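PDB 6VJR: vinylacetyl-CoA Delta-isomerase from Nitrosopumilus maritimus SCM1, which probably isomerises vinylacetyl-CoA to crotonyl-CoA and acts as an oxygen-tolerant 4-hydroxybutyryl-CoA dehydratase, using FAD and a [4Fe-4S] cluster. Local coordinates for residues Met86-Gly91 and His331-Ile336; Gly95-Arg100 and His186-Ile191; Asn368-Pro373 and Gln452-Gln457; Glu375-Ala380 and Gly439-Ser444. All coordinates share one frame; numbering follows the deposited sequence. Where two conformers were deposited one is given.

How the contacts relate
Along the chain, contact 2 falls between the two halves of contact 1, and contact 4 between those of contact 3, which opens after contact 1 has closed. Contact 1 ties helix 77-94 to helix 320-345; its first segment then runs on toward contact 2, where Leu90 and Gly91 pack on Phe98. Contacts 3 and 4 share helix 372-384, while their partner helices 437-446 and 451-461 are consecutive; the centres of contacts 3 and 4 lie about 14 Å apart. Phe372 and Val369 of contact 3 rest on helix 320-345, as do Glu375 and Ile376 of contact 4. Contacts 2 and 4, with centres about 17 Å apart, both reach FAD and the iron-sulfur cluster, so the cofactor site is built from both sequence families.

Contact 1 (Met86-Gly91 and His331-Ile336)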
# COMPACT_ATOMS: atom_id res chain seq x y z
N MET A 86 -23.93 2.62 -18.40
CA MET A 86 -23.83 3.78 -19.27
C MET A 86 -22.58 4.61 -18.97
O MET A 86 -21.88 5.03 -19.89
CB MET A 86 -25.15 4.58 -19.23
CG MET A 86 -25.08 5.84 -20.10
SD MET A 86 -26.57 6.82 -20.03
CE MET A 86 -26.53 7.49 -18.37
N GLN A 87 -22.38 4.92 -17.69
CA GLN A 87 -21.21 5.67 -17.24
C GLN A 87 -19.89 5.05 -17.70
O GLN A 87 -19.01 5.76 -18.21
CB GLN A 87 -21.27 5.85 -15.74
CG GLN A 87 -22.33 6.84 -15.28
CD GLN A 87 -22.72 6.69 -13.83
OE1 GLN A 87 -22.47 5.66 -13.20
NE2 GLN A 87 -23.35 7.73 -13.28
N ARG A 88 -19.74 3.74 -17.51
CA ARG A 88 -18.48 3.09 -17.89
C ARG A 88 -18.33 3.14 -19.42
O ARG A 88 -17.26 3.40 -19.97
CB ARG A 88 -18.38 1.66 -17.36
CG ARG A 88 -17.02 1.04 -17.67
CD ARG A 88 -16.86 -0.29 -17.03
NE ARG A 88 -15.50 -0.79 -17.25
CZ ARG A 88 -14.98 -1.79 -16.58
NH1 ARG A 88 -15.70 -2.46 -15.70
NH2 ARG A 88 -13.73 -2.11 -16.75
N LYS A 89 -19.44 2.91 -20.13
CA LYS A 89 -19.38 2.99 -21.59
C LYS A 89 -18.96 4.38 -22.07
O LYS A 89 -18.15 4.50 -22.99
CB LYS A 89 -20.74 2.58 -22.18
CG LYS A 89 -20.86 2.68 -23.66
CD LYS A 89 -19.86 1.84 -24.37
CE LYS A 89 -20.06 0.44 -24.24
NZ LYS A 89 -19.68 -0.13 -25.55
N LEU A 90 -19.54 5.45 -21.53
CA LEU A 90 -19.19 6.82 -21.93
C LEU A 90 -17.74 7.13 -21.56
O LEU A 90 -17.04 7.80 -22.33
CB LEU A 90 -20.20 7.80 -21.33
CG LEU A 90 -21.60 7.79 -21.93
CD1 LEU A 90 -22.56 8.52 -21.01
CD2 LEU A 90 -21.49 8.41 -23.29
N GLY A 91 -17.29 6.64 -20.41
CA GLY A 91 -15.88 6.78 -20.06
C GLY A 91 -14.95 6.15 -21.12
O GLY A 91 -13.91 6.71 -21.50
N HIS A 331 -7.05 -5.04 -12.06
CA HIS A 331 -7.59 -5.45 -10.77
C HIS A 331 -8.09 -4.24 -9.95
O HIS A 331 -9.21 -4.22 -9.44
CB HIS A 331 -6.50 -6.17 -9.96
CG HIS A 331 -6.94 -6.42 -8.57
ND1 HIS A 331 -7.94 -7.29 -8.20
CD2 HIS A 331 -6.53 -5.86 -7.46
CE1 HIS A 331 -8.17 -7.17 -6.89
NE2 HIS A 331 -7.26 -6.33 -6.40
N LEU A 332 -7.28 -3.20 -9.86
CA LEU A 332 -7.69 -2.00 -9.12
C LEU A 332 -8.92 -1.33 -9.76
O LEU A 332 -9.86 -0.88 -9.10
CB LEU A 332 -6.51 -1.04 -9.06
CG LEU A 332 -5.27 -1.53 -8.30
CD1 LEU A 332 -4.17 -0.48 -8.36
CD2 LEU A 332 -5.62 -1.82 -6.84
N ASN A 333 -8.89 -1.26 -11.08
CA ASN A 333 -9.98 -0.67 -11.84
C ASN A 333 -11.29 -1.44 -11.63
O ASN A 333 -12.34 -0.85 -11.35
CB ASN A 333 -9.60 -0.60 -13.32
CG ASN A 333 -10.46 0.36 -14.12
OD1 ASN A 333 -10.66 1.51 -13.71
ND2 ASN A 333 -10.91 -0.09 -15.28
N GLU A 334 -11.22 -2.76 -11.65
CA GLU A 334 -12.42 -3.56 -11.46
C GLU A 334 -12.92 -3.54 -10.03
O GLU A 334 -14.10 -3.73 -9.77
CB GLU A 334 -12.25 -4.99 -11.94
CG GLU A 334 -11.93 -5.08 -13.42
CD GLU A 334 -12.95 -4.53 -14.41
OE1 GLU A 334 -14.14 -4.35 -14.05
OE2 GLU A 334 -12.52 -4.37 -15.58
N THR A 335 -12.02 -3.31 -9.08
CA THR A 335 -12.40 -3.19 -7.68
C THR A 335 -13.36 -2.00 -7.53
O THR A 335 -14.35 -2.05 -6.81
CB THR A 335 -11.13 -3.05 -6.80
OG1 THR A 335 -10.40 -4.28 -6.83
CG2 THR A 335 -11.51 -2.89 -5.34
N ILE A 336 -13.05 -0.87 -8.17
CA ILE A 336 -13.91 0.30 -8.15
C ILE A 336 -15.24 -0.06 -8.80
O ILE A 336 -16.33 0.26 -8.25
CB ILE A 336 -13.24 1.50 -8.86
CG1 ILE A 336 -12.02 1.93 -8.08
CG2 ILE A 336 -14.25 2.63 -9.04
CD1 ILE A 336 -11.08 2.77 -8.91
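The Arg88 guanidinium meets the Glu334 carboxylate at the guanidinium's edge, in plane, while the amide nitrogen of Asn333 comes up obliquely, with ND2 3.8 Å from Arg88 NH2. The same cation makes a cation-pi contact with Phe337. The grip on the carboxylate is end-on and double: Arg88 NH1 gives a hydrogen bond to Glu334 OE1 of 3.0 Å, and Arg88 NH2 one to Glu334 OE2 of 2.8 Å, nearly straight at 170°. The planes are 33° apart, and OE2 is met from above the carboxylate plane. Arginine suits this place because its fully extended chain (chi1 -175°) spans the gap: the CA atoms of Arg88 and Glu334, the nearest pair between the segments, are 11.1 Å apart. Glu334 bends at chi2 to meet it. Asp301 takes a second salt bridge from Arg88 NH2, and Tyr490 of the second subunit hydrogen-bonds Glu334 OE1; Asn333 ND2 is held by Thr297 O. A leucine in place of Arg88 would probably leave the buried carboxylate of Glu334, and that of Asp301, short of a positive partner. This buried interhelical ion-pair network joins a helix of the N-terminal family region to helix 320-345 of the acyl-CoA dehydrogenase-like part.

Contact 2 (Gly95-Arg100 and His186-Ile191); sequences GTCFQR and HQTGCI. With FAD (flavin-adenine dinucleotide), chain F; SF4 (iron/sulfur cluster), chain E.
Thr188 lays its methyl group over two neighbours at once: CG2 is 3.6 Å from Gln99 CG and equally 3.6 Å from Cys97 SG. Its first torsion (chi1 -66°) sends the methyl toward the cluster loop and turns the hydroxyl to the flavin, where Thr188 OG1 hydrogen-bonds FAD N5 at 2.8 Å. A beta-branched threonine suits the place because it has one apolar and one polar branch. Thr188 N hydrogen-bonds FAD O4 at 2.9 Å, and Gln187 NE2 holds FAD O2, so the flavin is gripped along its pyrimidine edge. Across the contact, Gln99 OE1 lies 3.3 Å from Gly189 CA. Gly189, with positive phi, is the third residue of a type II turn from Gln187 to Cys190, and a CB there would run into that oxygen. Gln99 is itself fixed: NE2 hydrogen-bonds Cys97 O at 3.0 Å and also Ser38 O, while OE1 accepts from Asn192 ND2. Cys97 SG binds iron FE3 of the cluster at 2.3 Å, and cluster sulfur S1 sits 3.3 Å above the Phe98 ring, over its centre. Here the cysteine loop of a [4Fe-4S] site packs directly against the strand end that reads the flavin ring, in one composite cofactor site.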
# COMPACT_ATOMS: atom_id res chain seq x y z
N GLY A 95 -13.03 9.07 -22.72
CA GLY A 95 -11.82 9.20 -21.92
C GLY A 95 -11.80 10.45 -21.06
O GLY A 95 -10.74 10.89 -20.62
N THR A 96 -12.97 11.02 -20.77
CA THR A 96 -12.97 12.26 -20.03
C THR A 96 -14.22 12.33 -19.17
O THR A 96 -15.00 11.38 -19.10
CB THR A 96 -12.88 13.46 -20.98
OG1 THR A 96 -12.56 14.61 -20.18
CG2 THR A 96 -14.19 13.67 -21.71
N CYS A 97 -14.36 13.50 -18.51
CA CYS A 97 -15.61 13.79 -17.82
C CYS A 97 -16.67 14.28 -18.81
O CYS A 97 -16.50 15.35 -19.38
CB CYS A 97 -15.38 14.81 -16.72
SG CYS A 97 -16.95 15.33 -15.97
N PHE A 98 -17.77 13.55 -18.95
CA PHE A 98 -18.82 13.87 -19.92
C PHE A 98 -19.96 14.63 -19.20
O PHE A 98 -21.03 14.80 -19.75
CB PHE A 98 -19.26 12.61 -20.70
CG PHE A 98 -19.40 11.38 -19.81
CD1 PHE A 98 -20.55 11.18 -19.06
CD2 PHE A 98 -18.30 10.51 -19.59
CE1 PHE A 98 -20.67 10.06 -18.24
CE2 PHE A 98 -18.44 9.42 -18.74
CZ PHE A 98 -19.62 9.19 -18.08
N GLN A 99 -19.77 14.95 -17.92
CA GLN A 99 -20.42 16.06 -17.24
C GLN A 99 -21.85 15.84 -16.76
O GLN A 99 -22.26 16.50 -15.81
CB GLN A 99 -20.36 17.30 -18.13
CG GLN A 99 -18.95 17.78 -18.36
CD GLN A 99 -18.72 18.41 -19.71
OE1 GLN A 99 -19.23 19.50 -20.00
NE2 GLN A 99 -17.91 17.74 -20.54
N ARG A 100 -22.65 15.00 -17.42
CA ARG A 100 -24.10 15.04 -17.21
C ARG A 100 -24.57 14.20 -15.98
O ARG A 100 -25.76 14.22 -15.60
CB ARG A 100 -24.64 14.50 -18.53
CG ARG A 100 -25.95 15.10 -19.01
CD ARG A 100 -26.29 14.80 -20.46
NE ARG A 100 -27.73 14.96 -20.59
CZ ARG A 100 -28.41 14.64 -21.65
NH1 ARG A 100 -27.81 14.08 -22.67
NH2 ARG A 100 -29.73 14.88 -21.68
N HIS A 186 -16.20 25.11 -8.96
CA HIS A 186 -15.82 23.82 -9.55
C HIS A 186 -16.95 23.18 -10.37
O HIS A 186 -17.12 21.97 -10.35
CB HIS A 186 -15.47 22.79 -8.47
CG HIS A 186 -14.77 23.39 -7.30
ND1 HIS A 186 -13.49 23.89 -7.26
CD2 HIS A 186 -15.28 23.53 -6.06
CE1 HIS A 186 -13.26 24.34 -6.04
NE2 HIS A 186 -14.32 24.11 -5.29
N GLN A 187 -17.76 23.99 -11.01
CA GLN A 187 -19.01 23.48 -11.58
C GLN A 187 -18.85 22.83 -12.94
O GLN A 187 -18.56 23.50 -13.93
CB GLN A 187 -19.99 24.65 -11.62
CG GLN A 187 -20.41 25.09 -10.23
CD GLN A 187 -21.08 23.99 -9.45
OE1 GLN A 187 -21.91 23.27 -9.98
NE2 GLN A 187 -20.73 23.84 -8.18
N THR A 188 -19.05 21.51 -12.95
CA THR A 188 -18.83 20.67 -14.10
C THR A 188 -19.87 20.98 -15.18
O THR A 188 -21.06 20.82 -14.94
CB THR A 188 -18.86 19.19 -13.66
OG1 THR A 188 -17.75 18.93 -12.79
CG2 THR A 188 -18.77 18.25 -14.84
N GLY A 189 -19.37 21.34 -16.37
CA GLY A 189 -20.21 21.46 -17.55
C GLY A 189 -21.26 22.56 -17.46
O GLY A 189 -22.20 22.57 -18.25
N CYS A 190 -21.14 23.49 -16.53
CA CYS A 190 -22.20 24.47 -16.32
C CYS A 190 -22.48 25.33 -17.55
O CYS A 190 -23.65 25.57 -17.92
CB CYS A 190 -21.93 25.36 -15.11
SG CYS A 190 -20.34 26.22 -15.10
N ILE A 191 -21.44 25.76 -18.24
CA ILE A 191 -21.54 26.56 -19.45
C ILE A 191 -22.16 25.76 -20.60
O ILE A 191 -22.75 26.34 -21.51
CB ILE A 191 -20.17 27.19 -19.77
CG1 ILE A 191 -19.80 28.19 -18.64
CG2 ILE A 191 -20.15 27.87 -21.14
CD1 ILE A 191 -18.31 28.44 -18.56
PA FAD F . -11.88 21.75 0.91
O1A FAD F . -13.15 21.55 1.63
O2A FAD F . -11.22 23.06 1.03
O5B FAD F . -10.97 20.49 1.28
C5B FAD F . -9.53 20.61 1.45
C4B FAD F . -9.11 19.70 2.57
O4B FAD F . -9.58 20.25 3.83
C3B FAD F . -9.62 18.25 2.52
O3B FAD F . -8.62 17.36 3.01
C2B FAD F . -10.82 18.28 3.47
O2B FAD F . -11.20 17.03 4.03
C1B FAD F . -10.33 19.26 4.53
N9A FAD F . -11.40 19.96 5.22
C8A FAD F . -12.29 20.90 4.74
N7A FAD F . -13.13 21.37 5.63
C5A FAD F . -12.80 20.68 6.78
C6A FAD F . -13.32 20.72 8.08
N6A FAD F . -14.29 21.56 8.45
N1A FAD F . -12.81 19.86 8.99
C2A FAD F . -11.80 19.05 8.61
N3A FAD F . -11.20 18.95 7.43
C4A FAD F . -11.75 19.79 6.53
N1 FAD F . -19.18 20.40 -6.95
C2 FAD F . -20.43 20.71 -7.43
O2 FAD F . -21.33 21.16 -6.70
N3 FAD F . -20.72 20.45 -8.75
C4 FAD F . -19.87 19.93 -9.69
O4 FAD F . -20.18 19.83 -10.86
C4X FAD F . -18.52 19.70 -9.19
N5 FAD F . -17.60 19.22 -10.04
C5X FAD F . -16.29 19.22 -9.62
C6 FAD F . -15.25 18.96 -10.53
C7 FAD F . -13.92 19.00 -10.15
C7M FAD F . -12.84 18.81 -11.18
C8 FAD F . -13.60 19.16 -8.79
C8M FAD F . -12.17 19.10 -8.33
C9 FAD F . -14.59 19.34 -7.86
C9A FAD F . -15.95 19.41 -8.27
N10 FAD F . -16.97 19.71 -7.37
C10 FAD F . -18.28 19.96 -7.80
C1' FAD F . -16.55 20.16 -6.03
C2' FAD F . -16.20 19.12 -5.00
O2' FAD F . -17.43 18.62 -4.46
C3' FAD F . -15.35 19.75 -3.89
O3' FAD F . -14.08 20.01 -4.47
C4' FAD F . -15.25 18.93 -2.59
O4' FAD F . -16.51 18.94 -1.89
C5' FAD F . -14.17 19.45 -1.65
O5' FAD F . -14.42 20.81 -1.34
P FAD F . -13.34 21.90 -1.56
O1P FAD F . -12.84 21.91 -2.94
O2P FAD F . -13.88 23.15 -1.00
O3P FAD F . -12.07 21.48 -0.68
FE1 SF4 E . -18.49 12.94 -12.36
FE2 SF4 E . -17.26 11.13 -14.03
FE3 SF4 E . -17.82 13.52 -14.91
FE4 SF4 E . -19.80 11.72 -14.62
S1 SF4 E . -18.15 11.65 -16.13
S2 SF4 E . -19.84 13.97 -13.93
S3 SF4 E . -19.08 10.69 -12.66
S4 SF4 E . -16.43 13.08 -13.17

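Contact 3 (Asn368-Pro373 and Gln452-Gln457); sequences NVTRFP and QAQRIQ
Thr370 sits within the turn closed by Asn368 O, which accepts from Arg371 N and Phe372 N. Its methyl CG2 faces Gln454 OE1 at 3.7 Å, the two side chains arriving from opposite directions. This suits a threonine: one branch packs, while the hydroxyl hydrogen-bonds back to His367 O, three residues earlier. Gln454, bent at chi2 (93°), is pinned at both ends of its amide, with OE1 hydrogen-bonded to His367 ND1 and NE2 to Gly449 O. Next, Arg371 reaches out extended and crosses Arg455 at about a right angle, bringing Arg371 NH2 within 3.6 Å of Arg455 NH1; the guanidinium planes are 37° apart. Anions of the second subunit gather this pair: Glu328 bridges to both Arg371 and Arg455, and Asp324 takes Arg455 NE. His367 NE2 also hydrogen-bonds Arg455 NH1. The nearness of two like charges is thus probably paid for by the neighbour's carboxylates, and the chemistry implies a contact completed by assembly of the subunits.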
# COMPACT_ATOMS: atom_id res chain seq x y z
N ASN A 368 -12.20 4.16 -2.65
CA ASN A 368 -11.25 3.51 -3.53
C ASN A 368 -10.85 4.41 -4.70
O ASN A 368 -9.70 4.38 -5.16
CB ASN A 368 -11.69 2.11 -3.92
CG ASN A 368 -11.59 1.16 -2.76
OD1 ASN A 368 -10.57 1.13 -2.04
ND2 ASN A 368 -12.61 0.34 -2.56
N VAL A 369 -11.84 5.09 -5.29
CA VAL A 369 -11.59 6.06 -6.36
C VAL A 369 -10.56 7.11 -5.95
O VAL A 369 -9.79 7.59 -6.80
CB VAL A 369 -12.92 6.67 -6.84
CG1 VAL A 369 -12.77 7.92 -7.69
CG2 VAL A 369 -13.72 5.62 -7.58
N THR A 370 -10.52 7.50 -4.67
CA THR A 370 -9.57 8.53 -4.19
C THR A 370 -8.13 8.03 -4.21
O THR A 370 -7.20 8.86 -4.10
CB THR A 370 -9.91 9.13 -2.82
OG1 THR A 370 -9.58 8.18 -1.80
CG2 THR A 370 -11.36 9.63 -2.73
N ARG A 371 -7.96 6.70 -4.31
CA ARG A 371 -6.65 6.05 -4.22
C ARG A 371 -6.19 5.49 -5.57
O ARG A 371 -5.08 5.76 -6.03
CB ARG A 371 -6.76 4.93 -3.18
CG ARG A 371 -6.99 5.43 -1.76
CD ARG A 371 -7.27 4.31 -0.78
NE ARG A 371 -7.29 4.80 0.59
CZ ARG A 371 -7.53 4.08 1.67
NH1 ARG A 371 -7.82 2.81 1.58
NH2 ARG A 371 -7.48 4.62 2.88
N PHE A 372 -7.01 4.64 -6.17
CA PHE A 372 -6.51 3.74 -7.21
C PHE A 372 -6.14 4.46 -8.51
O PHE A 372 -5.17 4.04 -9.17
CB PHE A 372 -7.44 2.57 -7.49
CG PHE A 372 -7.64 1.65 -6.31
CD1 PHE A 372 -6.78 1.66 -5.19
CD2 PHE A 372 -8.69 0.73 -6.31
CE1 PHE A 372 -7.01 0.80 -4.12
CE2 PHE A 372 -8.88 -0.13 -5.25
CZ PHE A 372 -8.03 -0.08 -4.15
N PRO A 373 -6.89 5.49 -9.00
CA PRO A 373 -6.47 6.18 -10.23
C PRO A 373 -5.02 6.64 -10.16
O PRO A 373 -4.33 6.65 -11.18
CB PRO A 373 -7.49 7.31 -10.40
CG PRO A 373 -8.72 6.70 -9.73
CD PRO A 373 -8.17 6.03 -8.49
N GLN A 452 -12.03 12.53 3.54
CA GLN A 452 -12.45 12.51 4.93
C GLN A 452 -13.97 12.44 5.03
O GLN A 452 -14.50 11.86 5.97
CB GLN A 452 -11.89 13.69 5.72
CG GLN A 452 -12.14 13.60 7.22
CD GLN A 452 -11.39 12.48 7.92
OE1 GLN A 452 -10.61 11.67 7.38
NE2 GLN A 452 -11.75 12.36 9.17
N ALA A 453 -14.67 13.01 4.03
CA ALA A 453 -16.13 13.01 4.05
C ALA A 453 -16.67 11.59 3.95
O ALA A 453 -17.63 11.26 4.64
CB ALA A 453 -16.70 13.83 2.91
N GLN A 454 -16.02 10.74 3.14
CA GLN A 454 -16.40 9.34 3.08
C GLN A 454 -16.16 8.61 4.38
O GLN A 454 -16.95 7.77 4.80
CB GLN A 454 -15.79 8.45 1.99
CG GLN A 454 -16.18 8.87 0.60
CD GLN A 454 -15.12 9.80 0.09
OE1 GLN A 454 -13.94 9.45 -0.15
NE2 GLN A 454 -15.62 10.99 -0.12
N ARG A 455 -15.00 8.89 5.03
CA ARG A 455 -14.67 8.24 6.27
C ARG A 455 -15.70 8.55 7.35
O ARG A 455 -16.12 7.65 8.08
CB ARG A 455 -13.24 8.57 6.66
CG ARG A 455 -12.23 8.13 5.59
CD ARG A 455 -10.78 8.30 6.07
NE ARG A 455 -10.34 7.19 6.92
CZ ARG A 455 -9.89 6.00 6.53
NH1 ARG A 455 -9.92 5.67 5.25
NH2 ARG A 455 -9.45 5.15 7.44
N ILE A 456 -16.15 9.80 7.42
CA ILE A 456 -17.16 10.16 8.40
C ILE A 456 -18.48 9.43 8.09
O ILE A 456 -19.14 8.93 9.01
CB ILE A 456 -17.34 11.69 8.44
CG1 ILE A 456 -16.08 12.37 8.96
CG2 ILE A 456 -18.57 12.07 9.25
CD1 ILE A 456 -16.05 13.86 8.72
N GLN A 457 -18.83 9.26 6.81
CA GLN A 457 -20.08 8.59 6.49
C GLN A 457 -19.98 7.07 6.71
O GLN A 457 -20.96 6.45 7.11
CB GLN A 457 -20.47 8.89 5.04
CG GLN A 457 -21.85 8.43 4.66
CD GLN A 457 -23.01 9.16 5.31
OE1 GLN A 457 -22.86 10.09 6.15
NE2 GLN A 457 -24.19 8.67 4.91

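Contact 4 (Glu375-Ala380 and Gly439-Ser444). With FE (Fe (III) ion), chain I; FAD (flavin-adenine dinucleotide), chain F; SF4 (iron/sulfur cluster), chain E.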
# COMPACT_ATOMS: atom_id res chain seq x y z
N GLU A 375 -2.57 5.21 -8.64
CA GLU A 375 -1.69 4.07 -8.85
C GLU A 375 -1.72 3.60 -10.31
O GLU A 375 -0.71 3.21 -10.93
CB GLU A 375 -2.06 2.97 -7.89
CG GLU A 375 -1.12 1.75 -8.00
CD GLU A 375 0.37 1.91 -7.73
OE1 GLU A 375 0.78 3.01 -7.36
OE2 GLU A 375 1.15 0.94 -7.96
N ILE A 376 -2.93 3.58 -10.91
CA ILE A 376 -3.03 3.20 -12.31
C ILE A 376 -2.20 4.15 -13.16
O ILE A 376 -1.49 3.74 -14.11
CB ILE A 376 -4.53 3.14 -12.69
CG1 ILE A 376 -5.29 2.03 -11.91
CG2 ILE A 376 -4.70 2.93 -14.18
CD1 ILE A 376 -6.80 2.09 -12.04
N SER A 377 -2.25 5.44 -12.83
CA SER A 377 -1.47 6.43 -13.56
C SER A 377 0.03 6.21 -13.38
O SER A 377 0.78 6.32 -14.35
CB SER A 377 -1.86 7.80 -13.10
OG SER A 377 -3.19 8.07 -13.50
N ARG A 378 0.46 5.92 -12.16
CA ARG A 378 1.87 5.66 -11.89
C ARG A 378 2.37 4.50 -12.75
O ARG A 378 3.41 4.57 -13.39
CB ARG A 378 2.10 5.39 -10.41
CG ARG A 378 3.56 5.34 -10.01
CD ARG A 378 3.71 5.10 -8.52
NE ARG A 378 3.45 3.73 -8.12
CZ ARG A 378 4.31 2.73 -8.22
NH1 ARG A 378 5.60 2.95 -8.48
NH2 ARG A 378 3.88 1.53 -7.94
N LEU A 379 1.60 3.41 -12.78
CA LEU A 379 1.98 2.22 -13.52
C LEU A 379 2.03 2.50 -15.02
O LEU A 379 2.89 1.97 -15.73
CB LEU A 379 1.09 1.04 -13.19
CG LEU A 379 1.16 0.56 -11.74
CD1 LEU A 379 0.14 -0.52 -11.49
CD2 LEU A 379 2.57 0.08 -11.37
N ALA A 380 1.05 3.24 -15.53
CA ALA A 380 1.07 3.67 -16.93
C ALA A 380 2.35 4.42 -17.29
O ALA A 380 2.95 4.20 -18.36
CB ALA A 380 -0.19 4.45 -17.29
N GLY A 439 -9.68 15.49 -14.26
CA GLY A 439 -10.80 14.64 -13.94
C GLY A 439 -10.38 13.27 -13.41
O GLY A 439 -10.90 12.82 -12.38
N TYR A 440 -9.37 12.64 -14.03
CA TYR A 440 -9.08 11.27 -13.66
C TYR A 440 -8.49 11.19 -12.24
O TYR A 440 -8.74 10.24 -11.51
CB TYR A 440 -8.18 10.62 -14.71
CG TYR A 440 -7.96 9.14 -14.49
CD1 TYR A 440 -9.02 8.27 -14.38
CD2 TYR A 440 -6.71 8.62 -14.26
CE1 TYR A 440 -8.84 6.92 -14.17
CE2 TYR A 440 -6.52 7.27 -14.03
CZ TYR A 440 -7.58 6.41 -13.92
OH TYR A 440 -7.41 5.08 -13.67
N LEU A 441 -7.66 12.17 -11.90
CA LEU A 441 -6.99 12.20 -10.61
C LEU A 441 -7.71 13.12 -9.65
O LEU A 441 -8.31 12.64 -8.69
CB LEU A 441 -5.50 12.54 -10.75
CG LEU A 441 -4.68 11.60 -11.62
CD1 LEU A 441 -3.20 12.01 -11.62
CD2 LEU A 441 -4.85 10.17 -11.19
N THR A 442 -7.64 14.43 -9.86
CA THR A 442 -8.09 15.33 -8.82
C THR A 442 -9.61 15.30 -8.59
O THR A 442 -10.06 15.44 -7.45
CB THR A 442 -7.55 16.73 -9.12
OG1 THR A 442 -6.15 16.65 -9.45
CG2 THR A 442 -7.65 17.59 -7.87
N GLU A 443 -10.43 15.10 -9.64
CA GLU A 443 -11.85 14.99 -9.42
C GLU A 443 -12.17 13.64 -8.76
O GLU A 443 -13.07 13.56 -7.94
CB GLU A 443 -12.64 15.17 -10.70
CG GLU A 443 -14.07 15.59 -10.36
CD GLU A 443 -15.08 14.51 -10.32
OE1 GLU A 443 -14.78 13.44 -10.93
OE2 GLU A 443 -16.19 14.77 -9.79
N SER A 444 -11.40 12.59 -9.06
CA SER A 444 -11.52 11.34 -8.31
C SER A 444 -11.31 11.60 -6.81
O SER A 444 -11.96 11.03 -5.94
CB SER A 444 -10.59 10.26 -8.86
OG SER A 444 -11.03 9.85 -10.14
FE FE I . -18.00 14.06 -9.59
PA FAD F . -11.88 21.75 0.91
O1A FAD F . -13.15 21.55 1.63
O2A FAD F . -11.22 23.06 1.03
O5B FAD F . -10.97 20.49 1.28
C5B FAD F . -9.53 20.61 1.45
C4B FAD F . -9.11 19.70 2.57
O4B FAD F . -9.58 20.25 3.83
C3B FAD F . -9.62 18.25 2.52
O3B FAD F . -8.62 17.36 3.01
C2B FAD F . -10.82 18.28 3.47
O2B FAD F . -11.20 17.03 4.03
C1B FAD F . -10.33 19.26 4.53
N9A FAD F . -11.40 19.96 5.22
C8A FAD F . -12.29 20.90 4.74
N7A FAD F . -13.13 21.37 5.63
C5A FAD F . -12.80 20.68 6.78
C6A FAD F . -13.32 20.72 8.08
N6A FAD F . -14.29 21.56 8.45
N1A FAD F . -12.81 19.86 8.99
C2A FAD F . -11.80 19.05 8.61
N3A FAD F . -11.20 18.95 7.43
C4A FAD F . -11.75 19.79 6.53
N1 FAD F . -19.18 20.40 -6.95
C2 FAD F . -20.43 20.71 -7.43
O2 FAD F . -21.33 21.16 -6.70
N3 FAD F . -20.72 20.45 -8.75
C4 FAD F . -19.87 19.93 -9.69
O4 FAD F . -20.18 19.83 -10.86
C4X FAD F . -18.52 19.70 -9.19
N5 FAD F . -17.60 19.22 -10.04
C5X FAD F . -16.29 19.22 -9.62
C6 FAD F . -15.25 18.96 -10.53
C7 FAD F . -13.92 19.00 -10.15
C7M FAD F . -12.84 18.81 -11.18
C8 FAD F . -13.60 19.16 -8.79
C8M FAD F . -12.17 19.10 -8.33
C9 FAD F . -14.59 19.34 -7.86
C9A FAD F . -15.95 19.41 -8.27
N10 FAD F . -16.97 19.71 -7.37
C10 FAD F . -18.28 19.96 -7.80
C1' FAD F . -16.55 20.16 -6.03
C2' FAD F . -16.20 19.12 -5.00
O2' FAD F . -17.43 18.62 -4.46
C3' FAD F . -15.35 19.75 -3.89
O3' FAD F . -14.08 20.01 -4.47
C4' FAD F . -15.25 18.93 -2.59
O4' FAD F . -16.51 18.94 -1.89
C5' FAD F . -14.17 19.45 -1.65
O5' FAD F . -14.42 20.81 -1.34
P FAD F . -13.34 21.90 -1.56
O1P FAD F . -12.84 21.91 -2.94
O2P FAD F . -13.88 23.15 -1.00
O3P FAD F . -12.07 21.48 -0.68
FE1 SF4 E . -18.49 12.94 -12.36
FE2 SF4 E . -17.26 11.13 -14.03
FE3 SF4 E . -17.82 13.52 -14.91
FE4 SF4 E . -19.80 11.72 -14.62
S1 SF4 E . -18.15 11.65 -16.13
S2 SF4 E . -19.84 13.97 -13.93
S3 SF4 E . -19.08 10.69 -12.66
S4 SF4 E . -16.43 13.08 -13.17
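With CG anti to the backbone N (chi1 -173°), Tyr440 directs its ring at helix 372-384. Tyrosine suits the place because its long flat ring spans the gap and still meets Ile376 with its end: Tyr440 OH is 3.5 Å from both Ile376 CD1 and CG2. In one of its two modelled conformers Ser377 places OG in the ring plane at the edge, 3.5 Å from Tyr440 CE2. A serine's small OG fits there, between that edge and Leu441 CD2, while hydrogen-bonding Pro373 O. The axes of the two short segments pass 11.1 Å apart at 153°. Were Tyr440 replaced by an alanine, a gap would probably open beside Ile376 and Ser377, and the largest contact surface would be lost. Beyond a pi-type turn at 439-443, Glu443 OE2 binds the iron(III) ion with His289 and Tyr293, OE1 pairs with Lys296, and Glu443 CG lies 3.4 Å from FAD C7. What follows is a helix with two working sides: van der Waals packing without interhelical hydrogen bonds on one, metal ligation and flavin contact on the other.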